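Local coordinates for protein putative primosome component (Streptococcus pyogenes serotype M3, PDB 2QGZ) that probably acts as an ATP-binding helicase loader of the primosome, a P-loop NTPase family protein thought to help place the replicative helicase on DNA, at residues Q110-P115 with S183-H188; K116-I121 with G164-L169; Y156-M161 with E291-G296; V217-D222 with P250-S255. All blocks are in the same frame, centred on the assembly; numbering follows the deposited sequence.

Contact 1: residues Q110-P115 with S183-H188; sequences QLVSLP and STTLLH
Q110 lies along the start of the neighbouring strand, and no other residue here loses more surface to the opposite segment. Its chain bends at chi2 (62°), which folds the amide back so that NE2 rests 3.6 Å from S183 CB, while NE2 makes a weak hydrogen bond to R108 O. Closer to the backbone, Q110 CB packs against T185 OG1 on the same face of the sheet. Main-chain bonds flank this residue: Q110 N donates to T184 O, and Q110 O receives L186 N at 2.8 Å. The two strands run parallel in a six-stranded sheet whose strand order is that of AAA+-type P-loop NTPases, with strand 109-112 added at the edge. L186 is gripped from two directions on the other face. Its CD1 lies beside L111 CD2 at 3.5 Å, the two leucines pointing the same way, and its CB meets L114 CD1 at 3.7 Å. V112 instead joins L187 on the face of Q110. Past V112 the strand gives way to a turn at S113, which brings L114 back over L186 and H188. H188 N reaches V112 O in a nearly straight bond (3.1 Å, 175°). H188 sits as N-cap of helix 189-197. Its CB touches S113 O at 3.2 Å and L114 CD2 at 3.6 Å, and its ring nitrogens are engaged by S191 OG through ND1 and, weakly, by D222 OD1 through NE2.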
loop_
_atom_site.group_PDB
_atom_site.type_symbol
_atom_site.label_atom_id
_atom_site.label_comp_id
_atom_site.label_asym_id
_atom_site.label_seq_id
_atom_site.Cartn_x
_atom_site.Cartn_y
_atom_site.Cartn_z
ATOM N N GLN A 110 -7.588 8.978 -0.618
ATOM C CA GLN A 110 -8.356 8.450 -1.738
ATOM C C GLN A 110 -8.463 6.929 -1.679
ATOM O O GLN A 110 -7.486 6.236 -1.392
ATOM C CB GLN A 110 -7.719 8.880 -3.063
ATOM C CG GLN A 110 -7.931 10.351 -3.424
ATOM C CD GLN A 110 -7.313 11.312 -2.413
ATOM O OE1 GLN A 110 -8.020 12.098 -1.770
ATOM N NE2 GLN A 110 -5.989 11.256 -2.270
ATOM N N LEU A 111 -9.660 6.416 -1.942
ATOM C CA LEU A 111 -9.900 4.981 -1.928
ATOM C C LEU A 111 -10.290 4.513 -3.319
ATOM O O LEU A 111 -10.954 5.232 -4.064
ATOM C CB LEU A 111 -11.032 4.625 -0.971
ATOM C CG LEU A 111 -10.956 5.004 0.506
ATOM C CD1 LEU A 111 -12.242 4.556 1.177
ATOM C CD2 LEU A 111 -9.755 4.347 1.164
ATOM N N VAL A 112 -9.869 3.304 -3.666
ATOM C CA VAL A 112 -10.185 2.718 -4.954
ATOM C C VAL A 112 -10.594 1.278 -4.709
ATOM O O VAL A 112 -9.752 0.414 -4.451
ATOM C CB VAL A 112 -8.975 2.748 -5.918
ATOM C CG1 VAL A 112 -9.301 1.960 -7.190
ATOM C CG2 VAL A 112 -8.622 4.192 -6.274
ATOM N N SER A 113 -11.901 1.037 -4.767
ATOM C CA SER A 113 -12.469 -0.287 -4.567
ATOM C C SER A 113 -12.228 -0.842 -3.165
ATOM O O SER A 113 -11.873 -2.006 -2.998
ATOM C CB SER A 113 -11.917 -1.248 -5.618
ATOM O OG SER A 113 -12.090 -0.702 -6.915
ATOM N N LEU A 114 -12.431 0.007 -2.165
ATOM C CA LEU A 114 -12.270 -0.372 -0.765
ATOM C C LEU A 114 -13.378 0.303 0.046
ATOM O O LEU A 114 -13.748 1.449 -0.221
ATOM C CB LEU A 114 -10.895 0.071 -0.246
ATOM C CG LEU A 114 -9.650 -0.683 -0.744
ATOM C CD1 LEU A 114 -8.387 0.034 -0.296
ATOM C CD2 LEU A 114 -9.658 -2.107 -0.214
ATOM N N PRO A 115 -13.936 -0.403 1.041
ATOM C CA PRO A 115 -15.003 0.196 1.853
ATOM C C PRO A 115 -14.577 1.510 2.513
ATOM O O PRO A 115 -13.397 1.725 2.780
ATOM C CB PRO A 115 -15.327 -0.902 2.866
ATOM C CG PRO A 115 -14.042 -1.686 2.963
ATOM C CD PRO A 115 -13.600 -1.753 1.523
ATOM N N SER A 183 -1.555 13.439 0.801
ATOM C CA SER A 183 -2.656 12.609 0.329
ATOM C C SER A 183 -2.104 11.211 0.088
ATOM O O SER A 183 -0.952 11.046 -0.295
ATOM C CB SER A 183 -3.220 13.154 -0.990
ATOM O OG SER A 183 -3.716 14.475 -0.845
ATOM N N THR A 184 -2.929 10.205 0.317
ATOM C CA THR A 184 -2.521 8.829 0.114
ATOM C C THR A 184 -3.653 8.155 -0.626
ATOM O O THR A 184 -4.810 8.549 -0.483
ATOM C CB THR A 184 -2.305 8.085 1.463
ATOM O OG1 THR A 184 -1.198 8.660 2.169
ATOM C CG2 THR A 184 -2.013 6.611 1.222
ATOM N N THR A 185 -3.322 7.155 -1.432
ATOM C CA THR A 185 -4.337 6.409 -2.149
ATOM C C THR A 185 -4.217 4.956 -1.739
ATOM O O THR A 185 -3.139 4.361 -1.821
ATOM C CB THR A 185 -4.172 6.503 -3.673
ATOM O OG1 THR A 185 -4.408 7.849 -4.095
ATOM C CG2 THR A 185 -5.169 5.585 -4.374
ATOM N N LEU A 186 -5.329 4.402 -1.269
ATOM C CA LEU A 186 -5.394 3.007 -0.860
ATOM C C LEU A 186 -6.158 2.339 -1.993
ATOM O O LEU A 186 -7.292 2.693 -2.282
ATOM C CB LEU A 186 -6.161 2.888 0.454
ATOM C CG LEU A 186 -5.569 3.705 1.605
ATOM C CD1 LEU A 186 -6.604 3.905 2.699
ATOM C CD2 LEU A 186 -4.359 2.987 2.144
ATOM N N LEU A 187 -5.529 1.368 -2.631
ATOM C CA LEU A 187 -6.136 0.706 -3.770
ATOM C C LEU A 187 -6.179 -0.812 -3.653
ATOM O O LEU A 187 -5.176 -1.446 -3.337
ATOM C CB LEU A 187 -5.360 1.134 -5.017
ATOM C CG LEU A 187 -5.546 0.463 -6.371
ATOM C CD1 LEU A 187 -5.153 1.447 -7.461
ATOM C CD2 LEU A 187 -4.701 -0.809 -6.450
ATOM N N HIS A 188 -7.346 -1.398 -3.900
ATOM C CA HIS A 188 -7.477 -2.849 -3.842
ATOM C C HIS A 188 -7.076 -3.354 -5.226
ATOM O O HIS A 188 -7.880 -3.323 -6.157
ATOM C CB HIS A 188 -8.919 -3.249 -3.527
ATOM C CG HIS A 188 -9.091 -4.713 -3.267
ATOM N ND1 HIS A 188 -9.882 -5.523 -4.054
ATOM C CD2 HIS A 188 -8.560 -5.516 -2.313
ATOM C CE1 HIS A 188 -9.831 -6.762 -3.593
ATOM N NE2 HIS A 188 -9.036 -6.784 -2.538
#

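Contact 2: residues K116-I121 with G164-L169; sequences KSYRHI and GKSYLL. With PO4 (phosphate ion), chain B.
Y118 OH donates a 2.7 Å hydrogen bond to S166 OG, which arrives at the edge of the phenol ring, in its plane. The serine hydroxyl in turn donates to phosphate O4, OG to O4 being 2.8 Å, so a chain of two hydrogen bonds runs from tyrosine through serine to the anion. With chi1 at 61°, S166 OG stands between its own backbone N and carbonyl carbon, where it can serve both partners. The phosphate, probably from the crystallisation liquor, is held further by K165, whose N lies 2.7 Å and whose NZ lies 2.9 Å from O3; S166 N and G162 N add to the grip, and G164 N contributes weakly. This is the strand-loop-helix nest expected of a P-loop (Walker A), with G164 as N-cap of helix 165-179.

A second shell steadies the tyrosine. Y167 turns its edge to the face of Y118 in a T-shaped pair, the centroids 5.1 Å apart and the planes at 86°. I121 CD1 lies over one face of the Y167 ring in a CH-pi contact, 3.7 Å from its centroid. Behind these, L111 packs on Y118, and D160 O receives K165 NZ. Because S166 spends its proton on the phosphate while its oxygen accepts from Y118, the hydroxyl is probably restrained in rotation; the phosphate-bound loop is consistent with a nucleotide phosphate site, where such a serine usually ligates the magnesium.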
loop_
_atom_site.group_PDB
_atom_site.type_symbol
_atom_site.label_atom_id
_atom_site.label_comp_id
_atom_site.label_asym_id
_atom_site.label_seq_id
_atom_site.Cartn_x
_atom_site.Cartn_y
_atom_site.Cartn_z
ATOM N N LYS A 116 -15.548 2.382 2.769
ATOM C CA LYS A 116 -15.295 3.680 3.378
ATOM C C LYS A 116 -14.581 3.653 4.725
ATOM O O LYS A 116 -13.950 4.635 5.108
ATOM C CB LYS A 116 -16.616 4.448 3.519
ATOM C CG LYS A 116 -17.296 4.737 2.177
ATOM C CD LYS A 116 -18.617 5.495 2.329
ATOM C CE LYS A 116 -18.413 6.904 2.889
ATOM N NZ LYS A 116 -19.716 7.590 3.139
ATOM N N SER A 117 -14.672 2.544 5.451
ATOM C CA SER A 117 -14.022 2.469 6.756
ATOM C C SER A 117 -12.499 2.627 6.706
ATOM O O SER A 117 -11.899 3.056 7.683
ATOM C CB SER A 117 -14.382 1.162 7.460
ATOM O OG SER A 117 -14.003 0.052 6.674
ATOM N N TYR A 118 -11.882 2.307 5.569
ATOM C CA TYR A 118 -10.426 2.430 5.419
ATOM C C TYR A 118 -9.936 3.864 5.430
ATOM O O TYR A 118 -8.739 4.113 5.363
ATOM C CB TYR A 118 -9.948 1.785 4.118
ATOM C CG TYR A 118 -9.753 0.300 4.201
ATOM C CD1 TYR A 118 -10.814 -0.575 3.996
ATOM C CD2 TYR A 118 -8.500 -0.238 4.492
ATOM C CE1 TYR A 118 -10.632 -1.951 4.076
ATOM C CE2 TYR A 118 -8.310 -1.604 4.573
ATOM C CZ TYR A 118 -9.379 -2.457 4.366
ATOM O OH TYR A 118 -9.196 -3.819 4.475
ATOM N N ARG A 119 -10.867 4.800 5.507
ATOM C CA ARG A 119 -10.542 6.217 5.506
ATOM C C ARG A 119 -10.662 6.756 6.933
ATOM O O ARG A 119 -10.347 7.915 7.205
ATOM C CB ARG A 119 -11.508 6.933 4.552
ATOM C CG ARG A 119 -11.274 8.418 4.336
ATOM C CD ARG A 119 -11.752 8.838 2.938
ATOM N NE ARG A 119 -13.127 8.431 2.685
ATOM C CZ ARG A 119 -13.574 8.023 1.504
ATOM N NH1 ARG A 119 -12.749 7.972 0.465
ATOM N NH2 ARG A 119 -14.839 7.648 1.365
ATOM N N HIS A 120 -11.095 5.892 7.850
ATOM C CA HIS A 120 -11.265 6.286 9.247
ATOM C C HIS A 120 -10.532 5.375 10.236
ATOM O O HIS A 120 -11.061 5.065 11.308
ATOM C CB HIS A 120 -12.760 6.327 9.601
ATOM C CG HIS A 120 -13.574 7.182 8.678
ATOM N ND1 HIS A 120 -13.400 8.547 8.577
ATOM C CD2 HIS A 120 -14.552 6.861 7.797
ATOM C CE1 HIS A 120 -14.236 9.029 7.674
ATOM N NE2 HIS A 120 -14.946 8.027 7.185
ATOM N N ILE A 121 -9.320 4.953 9.889
ATOM C CA ILE A 121 -8.541 4.089 10.774
ATOM C C ILE A 121 -7.385 4.858 11.399
ATOM O O ILE A 121 -6.545 5.407 10.688
ATOM C CB ILE A 121 -7.985 2.870 10.013
ATOM C CG1 ILE A 121 -9.148 2.102 9.377
ATOM C CG2 ILE A 121 -7.227 1.966 10.964
ATOM C CD1 ILE A 121 -8.737 0.883 8.602
ATOM N N GLY A 164 -5.372 -7.656 9.474
ATOM C CA GLY A 164 -5.218 -6.216 9.610
ATOM C C GLY A 164 -4.009 -5.593 8.916
ATOM O O GLY A 164 -3.583 -4.499 9.277
ATOM N N LYS A 165 -3.450 -6.263 7.913
ATOM C CA LYS A 165 -2.295 -5.689 7.235
ATOM C C LYS A 165 -2.688 -4.392 6.546
ATOM O O LYS A 165 -1.972 -3.398 6.637
ATOM C CB LYS A 165 -1.710 -6.686 6.233
ATOM C CG LYS A 165 -1.078 -7.906 6.913
ATOM C CD LYS A 165 -0.367 -8.810 5.919
ATOM C CE LYS A 165 -1.281 -9.208 4.763
ATOM N NZ LYS A 165 -2.544 -9.889 5.213
ATOM N N SER A 166 -3.840 -4.398 5.879
ATOM C CA SER A 166 -4.309 -3.203 5.187
ATOM C C SER A 166 -4.708 -2.101 6.175
ATOM O O SER A 166 -4.540 -0.911 5.897
ATOM C CB SER A 166 -5.487 -3.550 4.258
ATOM O OG SER A 166 -6.595 -4.084 4.980
ATOM N N TYR A 167 -5.232 -2.493 7.329
ATOM C CA TYR A 167 -5.637 -1.530 8.355
ATOM C C TYR A 167 -4.441 -0.737 8.876
ATOM O O TYR A 167 -4.507 0.490 9.016
ATOM C CB TYR A 167 -6.320 -2.260 9.515
ATOM C CG TYR A 167 -7.802 -2.492 9.309
ATOM C CD1 TYR A 167 -8.322 -2.758 8.045
ATOM C CD2 TYR A 167 -8.683 -2.472 10.384
ATOM C CE1 TYR A 167 -9.681 -2.999 7.857
ATOM C CE2 TYR A 167 -10.044 -2.717 10.210
ATOM C CZ TYR A 167 -10.536 -2.978 8.944
ATOM O OH TYR A 167 -11.884 -3.225 8.771
ATOM N N LEU A 168 -3.354 -1.452 9.159
ATOM C CA LEU A 168 -2.113 -0.856 9.651
ATOM C C LEU A 168 -1.647 0.245 8.681
ATOM O O LEU A 168 -1.298 1.350 9.092
ATOM C CB LEU A 168 -1.038 -1.940 9.754
ATOM C CG LEU A 168 0.230 -1.762 10.593
ATOM C CD1 LEU A 168 1.365 -2.468 9.877
ATOM C CD2 LEU A 168 0.583 -0.303 10.794
ATOM N N LEU A 169 -1.634 -0.080 7.393
ATOM C CA LEU A 169 -1.223 0.860 6.357
ATOM C C LEU A 169 -2.228 2.004 6.234
ATOM O O LEU A 169 -1.853 3.145 5.964
ATOM C CB LEU A 169 -1.066 0.118 5.025
ATOM C CG LEU A 169 0.356 -0.255 4.583
ATOM C CD1 LEU A 169 1.220 -0.617 5.777
ATOM C CD2 LEU A 169 0.293 -1.400 3.575
HETATM P P PO4 B . -5.582 -7.680 5.544
HETATM O O1 PO4 B . -4.836 -7.124 4.377
HETATM O O2 PO4 B . -6.506 -8.759 5.072
HETATM O O3 PO4 B . -4.609 -8.265 6.537
HETATM O O4 PO4 B . -6.356 -6.593 6.191
#

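Contact 3: residues Y156-M161 with E291-G296; sequences YLYGDM and EFHLEG
Y156 O accepts F292 N at 2.8 Å, one rung of a parallel pairing that joins strand 289-293, one of the two outermost strands of the chain's sheet, to strand 154-158, which runs into the probable P-loop. A backbone bond between Y156 and R290 comes before it. F292 O then takes Y158 N at 3.1 Å, and Y158 O takes L294 N at 3.0 Å. The N and O of L157 face the other way and are satisfied by F253 and S255 of strand 251-255. Outside the pair, the phenol of Y156 bonds to Y257 O, and E291 OE1 receives F259 N.

On the face of Y158 and H293 the two rings lie nearly parallel (2°) but slid apart, hardly overlapping, with centroids separated by 4.6 Å, so Y158 CE1 meets the rim of one imidazole face while E295 CG covers the other. H293 CD2 reaches Y158 O at 3.3 Å, the carbonyl oxygen lying in the plane of the imidazole at its edge. On the opposite side of the sheet L157 CD2 packs on F292 CB at 3.6 Å. Beyond Y158 and H293, a water bridges the two segments, accepting from D160 N at 2.7 Å and donating to L294 O at 3.0 Å.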
loop_
_atom_site.group_PDB
_atom_site.type_symbol
_atom_site.label_atom_id
_atom_site.label_comp_id
_atom_site.label_asym_id
_atom_site.label_seq_id
_atom_site.Cartn_x
_atom_site.Cartn_y
_atom_site.Cartn_z
ATOM N N TYR A 156 6.280 -3.730 2.364
ATOM C CA TYR A 156 5.593 -4.836 1.715
ATOM C C TYR A 156 5.174 -5.707 2.908
ATOM O O TYR A 156 6.003 -6.407 3.502
ATOM C CB TYR A 156 6.547 -5.590 0.778
ATOM C CG TYR A 156 5.948 -6.813 0.090
ATOM C CD1 TYR A 156 5.895 -8.050 0.737
ATOM C CD2 TYR A 156 5.453 -6.734 -1.217
ATOM C CE1 TYR A 156 5.377 -9.173 0.104
ATOM C CE2 TYR A 156 4.927 -7.849 -1.858
ATOM C CZ TYR A 156 4.895 -9.068 -1.191
ATOM O OH TYR A 156 4.393 -10.189 -1.819
ATOM N N LEU A 157 3.899 -5.612 3.284
ATOM C CA LEU A 157 3.357 -6.362 4.416
ATOM C C LEU A 157 2.645 -7.614 3.966
ATOM O O LEU A 157 1.653 -7.544 3.241
ATOM C CB LEU A 157 2.341 -5.525 5.203
ATOM C CG LEU A 157 2.828 -4.448 6.159
ATOM C CD1 LEU A 157 1.633 -3.776 6.816
ATOM C CD2 LEU A 157 3.716 -5.079 7.204
ATOM N N TYR A 158 3.113 -8.762 4.415
ATOM C CA TYR A 158 2.437 -9.978 4.023
ATOM C C TYR A 158 2.140 -10.863 5.229
ATOM O O TYR A 158 2.836 -10.808 6.244
ATOM C CB TYR A 158 3.277 -10.718 2.979
ATOM C CG TYR A 158 4.405 -11.537 3.548
ATOM C CD1 TYR A 158 4.214 -12.881 3.870
ATOM C CD2 TYR A 158 5.664 -10.979 3.755
ATOM C CE1 TYR A 158 5.250 -13.653 4.385
ATOM C CE2 TYR A 158 6.706 -11.738 4.269
ATOM C CZ TYR A 158 6.489 -13.078 4.583
ATOM O OH TYR A 158 7.501 -13.842 5.114
ATOM N N GLY A 159 1.094 -11.673 5.105
ATOM C CA GLY A 159 0.698 -12.562 6.183
ATOM C C GLY A 159 -0.684 -13.116 5.888
ATOM O O GLY A 159 -1.238 -12.863 4.813
ATOM N N ASP A 160 -1.244 -13.862 6.833
ATOM C CA ASP A 160 -2.559 -14.448 6.646
ATOM C C ASP A 160 -3.629 -13.411 6.319
ATOM O O ASP A 160 -3.480 -12.219 6.596
ATOM C CB ASP A 160 -2.973 -15.250 7.886
ATOM C CG ASP A 160 -2.005 -16.384 8.199
ATOM O OD1 ASP A 160 -1.090 -16.646 7.380
ATOM O OD2 ASP A 160 -2.164 -17.017 9.268
ATOM N N MET A 161 -4.714 -13.892 5.730
ATOM C CA MET A 161 -5.821 -13.054 5.326
ATOM C C MET A 161 -6.641 -12.589 6.534
ATOM O O MET A 161 -6.874 -13.354 7.475
ATOM C CB MET A 161 -6.692 -13.847 4.350
ATOM C CG MET A 161 -7.729 -13.036 3.588
ATOM S SD MET A 161 -8.566 -14.056 2.324
ATOM C CE MET A 161 -9.908 -14.769 3.317
ATOM N N GLU A 291 10.309 -5.991 2.877
ATOM C CA GLU A 291 9.406 -7.070 3.279
ATOM C C GLU A 291 9.247 -7.194 4.791
ATOM O O GLU A 291 10.231 -7.165 5.518
ATOM C CB GLU A 291 9.938 -8.384 2.719
ATOM C CG GLU A 291 8.936 -9.506 2.583
ATOM C CD GLU A 291 9.595 -10.805 2.116
ATOM O OE1 GLU A 291 8.874 -11.698 1.618
ATOM O OE2 GLU A 291 10.835 -10.934 2.253
ATOM N N PHE A 292 8.006 -7.325 5.256
ATOM C CA PHE A 292 7.710 -7.476 6.689
ATOM C C PHE A 292 6.650 -8.554 6.862
ATOM O O PHE A 292 5.580 -8.477 6.259
ATOM C CB PHE A 292 7.154 -6.181 7.303
ATOM C CG PHE A 292 8.202 -5.192 7.735
ATOM C CD1 PHE A 292 8.930 -4.462 6.801
ATOM C CD2 PHE A 292 8.442 -4.969 9.083
ATOM C CE1 PHE A 292 9.883 -3.522 7.208
ATOM C CE2 PHE A 292 9.389 -4.035 9.499
ATOM C CZ PHE A 292 10.111 -3.310 8.560
ATOM N N HIS A 293 6.945 -9.565 7.671
ATOM C CA HIS A 293 5.971 -10.618 7.919
ATOM C C HIS A 293 5.148 -10.184 9.126
ATOM O O HIS A 293 5.694 -9.890 10.197
ATOM C CB HIS A 293 6.655 -11.956 8.219
ATOM C CG HIS A 293 5.713 -13.121 8.242
ATOM N ND1 HIS A 293 6.076 -14.368 8.705
ATOM C CD2 HIS A 293 4.422 -13.231 7.843
ATOM C CE1 HIS A 293 5.050 -15.195 8.592
ATOM N NE2 HIS A 293 4.034 -14.529 8.072
ATOM N N LEU A 294 3.835 -10.129 8.943
ATOM C CA LEU A 294 2.936 -9.718 10.007
ATOM C C LEU A 294 2.123 -10.908 10.513
ATOM O O LEU A 294 1.595 -11.691 9.727
ATOM C CB LEU A 294 1.993 -8.633 9.490
ATOM C CG LEU A 294 1.249 -7.834 10.558
ATOM C CD1 LEU A 294 2.245 -6.921 11.257
ATOM C CD2 LEU A 294 0.136 -7.003 9.920
ATOM N N GLU A 295 2.026 -11.046 11.826
ATOM C CA GLU A 295 1.254 -12.137 12.408
ATOM C C GLU A 295 0.284 -11.623 13.464
ATOM O O GLU A 295 0.504 -10.574 14.078
ATOM C CB GLU A 295 2.186 -13.184 13.028
ATOM C CG GLU A 295 3.280 -13.642 12.075
ATOM C CD GLU A 295 4.040 -14.855 12.577
ATOM O OE1 GLU A 295 3.528 -15.991 12.430
ATOM O OE2 GLU A 295 5.150 -14.669 13.126
ATOM N N GLY A 296 -0.797 -12.373 13.660
ATOM C CA GLY A 296 -1.783 -12.002 14.655
ATOM C C GLY A 296 -2.865 -11.090 14.120
ATOM O O GLY A 296 -2.588 -10.115 13.429
HETATM O O HOH W 1 0.167 -14.233 9.119
#

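Contact 4: residues V217-D222 with P250-S255; sequences VLILDD and PTFFTS
The F252 ring has L218 O in its plane at one edge, while I219 CD1 and V217 CG1 come in obliquely; V217 CG1 is 3.7 Å from F252 CE1, and I219 CD1 presses on F252 CB at 3.3 Å. The ring of F143, from helix 131-146, meets it edge-to-face. On the other side of the sheet F253 lies alongside L220, both pointing the same way, with CE2 3.4 Å from L220 CD1 at an oblique approach. The third flat group, the carboxylate of D221, is met from above its plane: T254 OG1 donates to OD1 over 2.7 Å, 36° out of that plane.

These side chains hang on two neighbouring parallel strands at the centre of the sheet. F252 N bonds to L218 O at 2.8 Å. L220 N reaches F252 O from above the carbonyl plane, and T254 N approaches L220 O tilted, at 3.3 Å. The apolar run V217-L220 followed by D221 and D222 has the form of a Walker B motif, which in P-loop NTPases usually faces the nucleotide's metal.

D221 CG is anti to the backbone N (chi1 179°), which sends the carboxylate toward the T254 hydroxyl and S166 of the probable P-loop, with its nearest atom about 4 Å from the bound phosphate. By donating to OD1, T254 gives a buried oxygen a partner and limits rotation of the carboxylate; it thus probably acts as a second-shell residue that presents D221 to the nucleotide site.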
loop_
_atom_site.group_PDB
_atom_site.type_symbol
_atom_site.label_atom_id
_atom_site.label_comp_id
_atom_site.label_asym_id
_atom_site.label_seq_id
_atom_site.Cartn_x
_atom_site.Cartn_y
_atom_site.Cartn_z
ATOM N N VAL A 217 1.809 9.067 -1.964
ATOM C CA VAL A 217 1.987 7.776 -1.316
ATOM C C VAL A 217 0.895 6.858 -1.830
ATOM O O VAL A 217 -0.284 7.193 -1.763
ATOM C CB VAL A 217 1.849 7.882 0.210
ATOM C CG1 VAL A 217 1.969 6.515 0.830
ATOM C CG2 VAL A 217 2.910 8.792 0.765
ATOM N N LEU A 218 1.296 5.697 -2.329
ATOM C CA LEU A 218 0.362 4.738 -2.893
ATOM C C LEU A 218 0.430 3.397 -2.166
ATOM O O LEU A 218 1.525 2.861 -1.925
ATOM C CB LEU A 218 0.677 4.542 -4.380
ATOM C CG LEU A 218 -0.168 3.504 -5.114
ATOM C CD1 LEU A 218 -1.632 3.951 -5.156
ATOM C CD2 LEU A 218 0.374 3.323 -6.524
ATOM N N ILE A 219 -0.739 2.866 -1.818
ATOM C CA ILE A 219 -0.831 1.589 -1.133
ATOM C C ILE A 219 -1.526 0.609 -2.078
ATOM O O ILE A 219 -2.677 0.829 -2.456
ATOM C CB ILE A 219 -1.705 1.683 0.147
ATOM C CG1 ILE A 219 -1.226 2.817 1.066
ATOM C CG2 ILE A 219 -1.731 0.328 0.853
ATOM C CD1 ILE A 219 0.158 2.647 1.617
ATOM N N LEU A 220 -0.840 -0.462 -2.460
ATOM C CA LEU A 220 -1.436 -1.467 -3.342
ATOM C C LEU A 220 -1.856 -2.676 -2.488
ATOM O O LEU A 220 -1.051 -3.570 -2.224
ATOM C CB LEU A 220 -0.424 -1.892 -4.417
ATOM C CG LEU A 220 0.072 -0.745 -5.301
ATOM C CD1 LEU A 220 1.154 -1.240 -6.224
ATOM C CD2 LEU A 220 -1.075 -0.173 -6.112
ATOM N N ASP A 221 -3.116 -2.686 -2.053
ATOM C CA ASP A 221 -3.648 -3.755 -1.210
ATOM C C ASP A 221 -3.757 -5.116 -1.898
ATOM O O ASP A 221 -4.197 -5.229 -3.036
ATOM C CB ASP A 221 -5.002 -3.348 -0.632
ATOM C CG ASP A 221 -5.619 -4.434 0.229
ATOM O OD1 ASP A 221 -4.956 -4.910 1.176
ATOM O OD2 ASP A 221 -6.783 -4.807 -0.037
ATOM N N ASP A 222 -3.362 -6.134 -1.143
ATOM C CA ASP A 222 -3.296 -7.534 -1.545
ATOM C C ASP A 222 -2.995 -7.791 -3.011
ATOM O O ASP A 222 -3.828 -8.261 -3.788
ATOM C CB ASP A 222 -4.530 -8.337 -1.081
ATOM C CG ASP A 222 -5.754 -8.085 -1.919
ATOM O OD1 ASP A 222 -6.653 -8.960 -1.924
ATOM O OD2 ASP A 222 -5.827 -7.013 -2.559
ATOM N N PRO A 250 7.071 6.941 -2.698
ATOM C CA PRO A 250 6.875 5.838 -1.747
ATOM C C PRO A 250 5.703 4.951 -2.152
ATOM O O PRO A 250 4.598 5.438 -2.391
ATOM C CB PRO A 250 6.608 6.560 -0.431
ATOM C CG PRO A 250 7.333 7.871 -0.600
ATOM C CD PRO A 250 6.986 8.242 -2.010
ATOM N N THR A 251 5.938 3.646 -2.200
ATOM C CA THR A 251 4.909 2.704 -2.605
ATOM C C THR A 251 4.859 1.542 -1.629
ATOM O O THR A 251 5.887 0.943 -1.314
ATOM C CB THR A 251 5.221 2.192 -4.011
ATOM O OG1 THR A 251 5.430 3.322 -4.872
ATOM C CG2 THR A 251 4.085 1.333 -4.548
ATOM N N PHE A 252 3.664 1.238 -1.135
ATOM C CA PHE A 252 3.492 0.143 -0.187
ATOM C C PHE A 252 2.665 -0.977 -0.815
ATOM O O PHE A 252 2.035 -0.779 -1.846
ATOM C CB PHE A 252 2.778 0.636 1.074
ATOM C CG PHE A 252 3.528 1.698 1.828
ATOM C CD1 PHE A 252 3.753 2.950 1.263
ATOM C CD2 PHE A 252 4.002 1.447 3.116
ATOM C CE1 PHE A 252 4.441 3.942 1.973
ATOM C CE2 PHE A 252 4.691 2.429 3.832
ATOM C CZ PHE A 252 4.912 3.680 3.263
ATOM N N PHE A 253 2.675 -2.151 -0.191
ATOM C CA PHE A 253 1.911 -3.294 -0.678
ATOM C C PHE A 253 1.498 -4.167 0.500
ATOM O O PHE A 253 2.084 -4.089 1.575
ATOM C CB PHE A 253 2.747 -4.200 -1.598
ATOM C CG PHE A 253 3.512 -3.483 -2.669
ATOM C CD1 PHE A 253 4.704 -2.824 -2.372
ATOM C CD2 PHE A 253 3.068 -3.516 -3.996
ATOM C CE1 PHE A 253 5.455 -2.209 -3.382
ATOM C CE2 PHE A 253 3.810 -2.903 -5.022
ATOM C CZ PHE A 253 5.009 -2.248 -4.712
ATOM N N THR A 254 0.486 -4.997 0.289
ATOM C CA THR A 254 0.062 -5.970 1.295
ATOM C C THR A 254 -0.138 -7.229 0.452
ATOM O O THR A 254 -0.491 -7.147 -0.728
ATOM C CB THR A 254 -1.279 -5.628 1.974
ATOM O OG1 THR A 254 -2.319 -5.664 1.004
ATOM C CG2 THR A 254 -1.238 -4.254 2.623
ATOM N N SER A 255 0.074 -8.395 1.037
ATOM C CA SER A 255 -0.082 -9.616 0.267
ATOM C C SER A 255 -0.174 -10.841 1.174
ATOM O O SER A 255 0.155 -10.773 2.357
ATOM C CB SER A 255 1.118 -9.754 -0.687
ATOM O OG SER A 255 1.043 -10.933 -1.466
#

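How the contacts relate
From the N terminus, strand 109-112 opens contact 1, which closes only at strand 184-188; contact 2 falls within that span, as 116-121 meets 164-169 before it ends. Segment 156-161 opens contact 3 while both are still unfinished, so contact 3 crosses contacts 1 and 2, closing last at 291-296. Contact 4 follows contacts 1 and 2 in series and lies wholly within the span of contact 3. Across the sheet, contact 1 joins one outer strand, contact 3 the other and contact 4 the centre, with backbone bonds T185 O to I219 N and L157 O to S255 N linking them. Contact 2 brings helix 165-179 against loop 116-121, and its probable P-loop residues meet contacts 3 and 4.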